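Local coordinates for protein putative glycosyltransferase (GalT1) (Streptococcus parasanguinis FW213, PDB 5HEA) that probably transfers sugar from a nucleotide-linked donor and is represented here by its C-terminal part, a GT-A-type domain with trailing helices, assembled as a hexamer, at residues E190-I195 against I235-E240; D269-R272 against L278-Q281. All blocks are in the same frame, centred on the assembly; numbering follows the deposited sequence.

Contact 1. Residues E190-I195 against I235-E240; sequences EDDATI and ISNAEE
Asn237, on helix 231-247, meets Asp192 and Ala193 in the loop that leads into helix 195-201, and both close approaches across this small, buried contact are made by its side chain. In Asn237, CG stands anti to the carbonyl carbon (chi1 -71°), which carries the amide off the helix toward the loop. There ND2 donates to Asp192 OD2 over 3.0 Å, with a fairly straight N-H...O angle of 162°. The acceptor lies in the plane of the amide, yet the carboxylate is met from above its own plane, the two flat groups being turned 72° against each other. Asn237 CB also packs against Asp192 OD2 at 3.3 Å. Asparagine suits the place because its ND2 has two N-H groups, and it also bonds to the carbonyl of Arg189, so the amide is tied to the loop at two points. Its OD1 rests 3.4 Å from the methyl CB of Ala193, a side chain small enough to let the helix come close. The loop is braced from within: Thr194 OG1 donates to Glu190 O, 2.8 Å away. Its Glu190-Asp191 pair resembles the Glu-Asp found before a helix in many family 2 glycosyltransferases. Further along, Glu240 forms a salt bridge with Lys285 of the second subunit. Aspartate suits position 192 because its short carboxylate serves several partners: OD2 takes Arg262 of helix 253-272 as well as the amide, while OD1 pairs with Arg241 of helix 231-247, so the loop between strand 171-174 and helix 195-201 is joined to two of the C-terminal helices.

Contact 2. Residues D269-R272 against L278-Q281; sequences DALR and LYQQ
Leu271 lays its CD1 methyl over the face of the Tyr279 ring, 4.1 Å from the centroid and only 7° off the ring normal, which makes a CH-pi contact almost straight above the centre. The two side chains run side by side and point the same way. With CG of Leu271 anti to the backbone N (chi1 -179°), the branched end runs alongside the ring. CB touches Tyr279 CD1 at 3.8 Å, and the second methyl, CD2, comes within 4.0 Å of Tyr279 CE1. Leucine suits this place because CB and both methyls lie on one face, CD1 over the centre and CD2 just past the rim by CE1. The two segments belong to consecutive helices, 253-272 and 276-291, which form a helical hairpin joined by a short turn near the C-terminus. Disulfides Cys266-Cys282 and Cys267-Cys283 lock the same pair of helices together farther from the turn. Where the backbones come nearest, the CA atoms of Ala270 and Tyr279 are 5.0 Å apart, an approach that a residue as small as alanine permits. The methyl of Ala270 points at the second helix, where its CB lies 3.7 Å from Tyr279 N and 3.9 Å from Tyr279 CB. Leu278 suits its place by bringing both CG and CD2 to the same methyl, with CG 4.0 Å from Ala270 CB. No hydrogen bond crosses between the segments; the side-chain contacts are apolar. Tyrosine, its chi1 of 139° away from the usual staggered values, offers a flat face to Leu271 and still meets His66 of the third subunit, the ring planes steeply inclined. Leu271 packs on that same histidine, while Gln280 NE2 bonds to the carbonyl of Gly180 in the second subunit.

Contact 1 closes before contact 2 opens along the chain, and their centres lie 19 Å apart on the same side of the chain's centre, with nearest atoms about 5 Å apart and no touch. Contact 1 ties a loop of the glycosyltransferase domain to helix 231-247; contact 2 lies beyond it, between helices 253-272 and 276-291. Helix 253-272 bridges them: Arg262 on it reaches Asp192 of contact 1, and its far end supplies Ala270 and Leu271 to contact 2. Both contacts touch the second subunit, and contact 2 reaches the third as well, so the C-terminal helices join the loop before helix 195-201 to the subunit interfaces.

Contact 1. Residues E190-I195 against I235-E240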
ATOM      1  N   GLU A 190     -19.716  12.829 -11.794  1.00 30.20           N
ATOM      2  CA  GLU A 190     -18.760  13.580 -12.590  1.00 35.83           C
ATOM      3  C   GLU A 190     -19.512  14.517 -13.536  1.00 36.62           C
ATOM      4  O   GLU A 190     -19.049  15.635 -13.797  1.00 27.60           O
ATOM      5  CB  GLU A 190     -17.793  12.646 -13.333  1.00 45.44           C
ATOM      6  CG  GLU A 190     -18.414  11.722 -14.403  1.00 50.74           C
ATOM      7  CD  GLU A 190     -18.978  10.390 -13.865  1.00 61.17           C
ATOM      8  OE1 GLU A 190     -19.068  10.183 -12.630  1.00 48.82           O
ATOM      9  OE2 GLU A 190     -19.346   9.531 -14.701  1.00 71.64           O
ATOM     10  N   ASP A 191     -20.678  14.054 -14.008  1.00 32.14           N
ATOM     11  CA  ASP A 191     -21.616  14.851 -14.827  1.00 44.94           C
ATOM     12  C   ASP A 191     -22.082  16.078 -14.053  1.00 39.81           C
ATOM     13  O   ASP A 191     -22.127  17.194 -14.595  1.00 28.44           O
ATOM     14  CB  ASP A 191     -22.874  14.040 -15.212  1.00 52.83           C
ATOM     15  CG  ASP A 191     -22.619  13.000 -16.302  1.00 59.05           C
ATOM     16  OD1 ASP A 191     -21.503  12.990 -16.866  1.00 55.72           O
ATOM     17  OD2 ASP A 191     -23.547  12.196 -16.602  1.00 59.91           O
ATOM     18  N   ASP A 192     -22.444  15.835 -12.791  1.00 29.42           N
ATOM     19  CA  ASP A 192     -22.886  16.858 -11.838  1.00 23.72           C
ATOM     20  C   ASP A 192     -21.847  17.994 -11.720  1.00 23.97           C
ATOM     21  O   ASP A 192     -22.206  19.163 -11.606  1.00 26.71           O
ATOM     22  CB  ASP A 192     -23.125  16.165 -10.485  1.00 34.61           C
ATOM     23  CG  ASP A 192     -23.673  17.099  -9.393  1.00 31.83           C
ATOM     24  OD1 ASP A 192     -24.367  18.095  -9.682  1.00 32.70           O
ATOM     25  OD2 ASP A 192     -23.421  16.794  -8.217  1.00 34.07           O
ATOM     26  N   ALA A 193     -20.563  17.636 -11.771  1.00 17.82           N
ATOM     27  CA  ALA A 193     -19.465  18.595 -11.617  1.00 24.87           C
ATOM     28  C   ALA A 193     -19.089  19.314 -12.906  1.00 22.91           C
ATOM     29  O   ALA A 193     -18.306  20.262 -12.875  1.00 19.11           O
ATOM     30  CB  ALA A 193     -18.227  17.888 -11.041  1.00 32.54           C
ATOM     31  N   THR A 194     -19.659  18.897 -14.036  1.00 20.02           N
ATOM     32  CA  THR A 194     -19.094  19.296 -15.327  1.00 19.62           C
ATOM     33  C   THR A 194     -20.063  19.968 -16.312  1.00 21.38           C
ATOM     34  O   THR A 194     -19.719  20.981 -16.921  1.00 25.80           O
ATOM     35  CB  THR A 194     -18.410  18.073 -16.031  1.00 24.01           C
ATOM     36  OG1 THR A 194     -17.479  17.461 -15.129  1.00 23.15           O
ATOM     37  CG2 THR A 194     -17.657  18.513 -17.290  1.00 19.06           C
ATOM     38  N   ILE A 195     -21.249  19.389 -16.485  1.00 21.43           N
ATOM     39  CA  ILE A 195     -22.169  19.823 -17.540  1.00 19.64           C
ATOM     40  C   ILE A 195     -22.508  21.305 -17.404  1.00 24.50           C
ATOM     41  O   ILE A 195     -22.444  22.056 -18.377  1.00 22.08           O
ATOM     42  CB  ILE A 195     -23.441  18.936 -17.585  1.00 24.32           C
ATOM     43  CG1 ILE A 195     -23.061  17.511 -17.990  1.00 27.18           C
ATOM     44  CG2 ILE A 195     -24.453  19.477 -18.587  1.00 28.84           C
ATOM     45  CD1 ILE A 195     -22.287  17.447 -19.326  1.00 27.47           C
ATOM     46  N   ILE A 235     -22.109  16.811  -2.266  1.00 19.20           N
ATOM     47  CA  ILE A 235     -22.056  18.025  -1.460  1.00 18.62           C
ATOM     48  C   ILE A 235     -21.053  19.009  -2.039  1.00 22.46           C
ATOM     49  O   ILE A 235     -21.386  20.167  -2.262  1.00 22.24           O
ATOM     50  CB  ILE A 235     -21.720  17.694   0.016  1.00 21.83           C
ATOM     51  CG1 ILE A 235     -22.800  16.780   0.592  1.00 24.01           C
ATOM     52  CG2 ILE A 235     -21.610  18.960   0.848  1.00 20.22           C
ATOM     53  CD1 ILE A 235     -24.199  17.355   0.402  1.00 28.30           C
ATOM     54  N   SER A 236     -19.822  18.559  -2.289  1.00 23.20           N
ATOM     55  CA  SER A 236     -18.795  19.482  -2.787  1.00 23.94           C
ATOM     56  C   SER A 236     -19.118  20.038  -4.191  1.00 24.17           C
ATOM     57  O   SER A 236     -18.822  21.204  -4.478  1.00 19.38           O
ATOM     58  CB  SER A 236     -17.399  18.845  -2.738  1.00 23.40           C
ATOM     59  OG  SER A 236     -17.341  17.742  -3.600  1.00 29.09           O
ATOM     60  N   ASN A 237     -19.742  19.225  -5.051  1.00 22.35           N
ATOM     61  CA  ASN A 237     -20.222  19.724  -6.349  1.00 20.58           C
ATOM     62  C   ASN A 237     -21.198  20.885  -6.201  1.00 22.21           C
ATOM     63  O   ASN A 237     -21.102  21.865  -6.923  1.00 18.84           O
ATOM     64  CB  ASN A 237     -20.903  18.627  -7.189  1.00 18.39           C
ATOM     65  CG  ASN A 237     -19.918  17.597  -7.729  1.00 24.85           C
ATOM     66  OD1 ASN A 237     -18.709  17.774  -7.631  1.00 24.53           O
ATOM     67  ND2 ASN A 237     -20.441  16.525  -8.316  1.00 19.38           N
ATOM     68  N   ALA A 238     -22.167  20.749  -5.296  1.00 21.03           N
ATOM     69  CA  ALA A 238     -23.163  21.803  -5.082  1.00 22.44           C
ATOM     70  C   ALA A 238     -22.525  23.088  -4.504  1.00 20.81           C
ATOM     71  O   ALA A 238     -22.903  24.204  -4.870  1.00 20.14           O
ATOM     72  CB  ALA A 238     -24.299  21.298  -4.172  1.00 19.87           C
ATOM     73  N   GLU A 239     -21.556  22.923  -3.609  1.00 19.10           N
ATOM     74  CA  GLU A 239     -20.840  24.071  -3.024  1.00 19.59           C
ATOM     75  C   GLU A 239     -19.989  24.803  -4.056  1.00 21.89           C
ATOM     76  O   GLU A 239     -20.023  26.019  -4.157  1.00 19.95           O
ATOM     77  CB  GLU A 239     -19.986  23.614  -1.835  1.00 20.12           C
ATOM     78  CG  GLU A 239     -20.858  23.259  -0.628  1.00 22.94           C
ATOM     79  CD  GLU A 239     -20.143  22.434   0.430  1.00 26.58           C
ATOM     80  OE1 GLU A 239     -18.993  22.007   0.186  1.00 27.24           O
ATOM     81  OE2 GLU A 239     -20.743  22.218   1.512  1.00 23.66           O
ATOM     82  N   GLU A 240     -19.232  24.046  -4.835  1.00 21.89           N
ATOM     83  CA  GLU A 240     -18.467  24.608  -5.948  1.00 21.70           C
ATOM     84  C   GLU A 240     -19.373  25.375  -6.935  1.00 23.57           C
ATOM     85  O   GLU A 240     -19.060  26.494  -7.365  1.00 23.71           O
ATOM     86  CB  GLU A 240     -17.748  23.444  -6.643  1.00 23.03           C
ATOM     87  CG  GLU A 240     -16.888  23.767  -7.857  1.00 27.78           C
ATOM     88  CD  GLU A 240     -16.233  22.497  -8.402  1.00 39.59           C
ATOM     89  OE1 GLU A 240     -16.945  21.480  -8.642  1.00 33.88           O
ATOM     90  OE2 GLU A 240     -14.996  22.499  -8.551  1.00 42.53           O
TER

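Contact 2. Residues D269-R272 against L278-Q281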
ATOM      1  N   ASP A 269     -27.582   9.636   5.199  1.00 26.81           N
ATOM      2  CA  ASP A 269     -26.932   8.523   4.501  1.00 27.24           C
ATOM      3  C   ASP A 269     -25.451   8.338   4.804  1.00 32.52           C
ATOM      4  O   ASP A 269     -24.953   7.213   4.776  1.00 30.15           O
ATOM      5  CB  ASP A 269     -27.156   8.609   3.001  1.00 36.03           C
ATOM      6  CG  ASP A 269     -28.595   8.320   2.624  1.00 49.66           C
ATOM      7  OD1 ASP A 269     -29.299   7.681   3.441  1.00 51.04           O
ATOM      8  OD2 ASP A 269     -29.014   8.733   1.523  1.00 52.35           O
ATOM      9  N   ALA A 270     -24.743   9.426   5.071  1.00 23.63           N
ATOM     10  CA  ALA A 270     -23.354   9.309   5.513  1.00 19.26           C
ATOM     11  C   ALA A 270     -23.280   8.500   6.810  1.00 22.13           C
ATOM     12  O   ALA A 270     -22.419   7.630   6.968  1.00 26.64           O
ATOM     13  CB  ALA A 270     -22.735  10.698   5.709  1.00 19.28           C
ATOM     14  N   LEU A 271     -24.187   8.793   7.741  1.00 28.75           N
ATOM     15  CA  LEU A 271     -24.192   8.108   9.024  1.00 28.71           C
ATOM     16  C   LEU A 271     -24.508   6.624   8.841  1.00 27.03           C
ATOM     17  O   LEU A 271     -23.895   5.778   9.480  1.00 27.61           O
ATOM     18  CB  LEU A 271     -25.184   8.757   9.992  1.00 28.58           C
ATOM     19  CG  LEU A 271     -25.280   8.155  11.406  1.00 33.50           C
ATOM     20  CD1 LEU A 271     -23.937   8.190  12.122  1.00 29.65           C
ATOM     21  CD2 LEU A 271     -26.343   8.878  12.243  1.00 31.74           C
ATOM     22  N   ARG A 272     -25.468   6.319   7.975  1.00 25.95           N
ATOM     23  CA  ARG A 272     -25.813   4.934   7.680  1.00 29.49           C
ATOM     24  C   ARG A 272     -24.646   4.171   7.079  1.00 32.46           C
ATOM     25  O   ARG A 272     -24.521   2.961   7.278  1.00 31.95           O
ATOM     26  CB  ARG A 272     -27.001   4.874   6.725  1.00 27.51           C
ATOM     27  CG  ARG A 272     -28.316   5.253   7.384  1.00 34.34           C
ATOM     28  CD  ARG A 272     -29.469   5.220   6.388  1.00 35.60           C
ATOM     29  NE  ARG A 272     -30.727   5.604   7.022  1.00 39.32           N
ATOM     30  CZ  ARG A 272     -31.530   4.751   7.651  1.00 40.55           C
ATOM     31  NH1 ARG A 272     -31.196   3.470   7.725  1.00 34.07           N
ATOM     32  NH2 ARG A 272     -32.660   5.180   8.199  1.00 39.23           N
ATOM     33  N   LEU A 278     -17.868  12.914   7.318  1.00 26.08           N
ATOM     34  CA  LEU A 278     -18.822  13.492   6.379  1.00 25.72           C
ATOM     35  C   LEU A 278     -20.156  13.766   7.066  1.00 26.03           C
ATOM     36  O   LEU A 278     -20.744  14.837   6.889  1.00 26.48           O
ATOM     37  CB  LEU A 278     -19.001  12.566   5.180  1.00 27.63           C
ATOM     38  CG  LEU A 278     -19.920  13.074   4.081  1.00 30.24           C
ATOM     39  CD1 LEU A 278     -19.362  14.380   3.511  1.00 33.10           C
ATOM     40  CD2 LEU A 278     -20.029  12.002   3.014  1.00 36.23           C
ATOM     41  N   TYR A 279     -20.631  12.809   7.865  1.00 21.31           N
ATOM     42  CA  TYR A 279     -21.883  13.000   8.595  1.00 21.94           C
ATOM     43  C   TYR A 279     -21.823  14.237   9.487  1.00 21.01           C
ATOM     44  O   TYR A 279     -22.742  15.058   9.499  1.00 26.13           O
ATOM     45  CB  TYR A 279     -22.253  11.738   9.399  1.00 28.34           C
ATOM     46  CG  TYR A 279     -22.812  12.006  10.789  1.00 29.80           C
ATOM     47  CD1 TYR A 279     -24.167  12.241  10.986  1.00 38.43           C
ATOM     48  CD2 TYR A 279     -21.979  12.012  11.899  1.00 35.33           C
ATOM     49  CE1 TYR A 279     -24.675  12.486  12.262  1.00 37.98           C
ATOM     50  CE2 TYR A 279     -22.477  12.260  13.171  1.00 39.92           C
ATOM     51  CZ  TYR A 279     -23.821  12.491  13.343  1.00 40.13           C
ATOM     52  OH  TYR A 279     -24.302  12.732  14.611  1.00 49.42           O
ATOM     53  N   GLN A 280     -20.721  14.376  10.212  1.00 23.19           N
ATOM     54  CA  GLN A 280     -20.529  15.505  11.111  1.00 28.58           C
ATOM     55  C   GLN A 280     -20.594  16.829  10.341  1.00 25.20           C
ATOM     56  O   GLN A 280     -21.267  17.773  10.771  1.00 24.97           O
ATOM     57  CB  GLN A 280     -19.188  15.358  11.846  1.00 31.79           C
ATOM     58  CG  GLN A 280     -18.786  16.549  12.713  1.00 45.65           C
ATOM     59  CD  GLN A 280     -17.715  17.460  12.074  1.00 53.12           C
ATOM     60  OE1 GLN A 280     -16.693  17.002  11.545  1.00 41.32           O
ATOM     61  NE2 GLN A 280     -17.952  18.767  12.142  1.00 54.60           N
ATOM     62  N   GLN A 281     -19.913  16.887   9.197  1.00 23.29           N
ATOM     63  CA  GLN A 281     -19.827  18.123   8.424  1.00 25.92           C
ATOM     64  C   GLN A 281     -21.189  18.526   7.873  1.00 21.75           C
ATOM     65  O   GLN A 281     -21.601  19.685   8.001  1.00 20.83           O
ATOM     66  CB  GLN A 281     -18.781  18.000   7.298  1.00 24.02           C
ATOM     67  CG  GLN A 281     -17.321  18.013   7.801  1.00 33.72           C
ATOM     68  CD  GLN A 281     -16.824  19.418   8.185  1.00 54.02           C
ATOM     69  OE1 GLN A 281     -17.269  20.431   7.622  1.00 55.82           O
ATOM     70  NE2 GLN A 281     -15.894  19.478   9.147  1.00 59.24           N
TER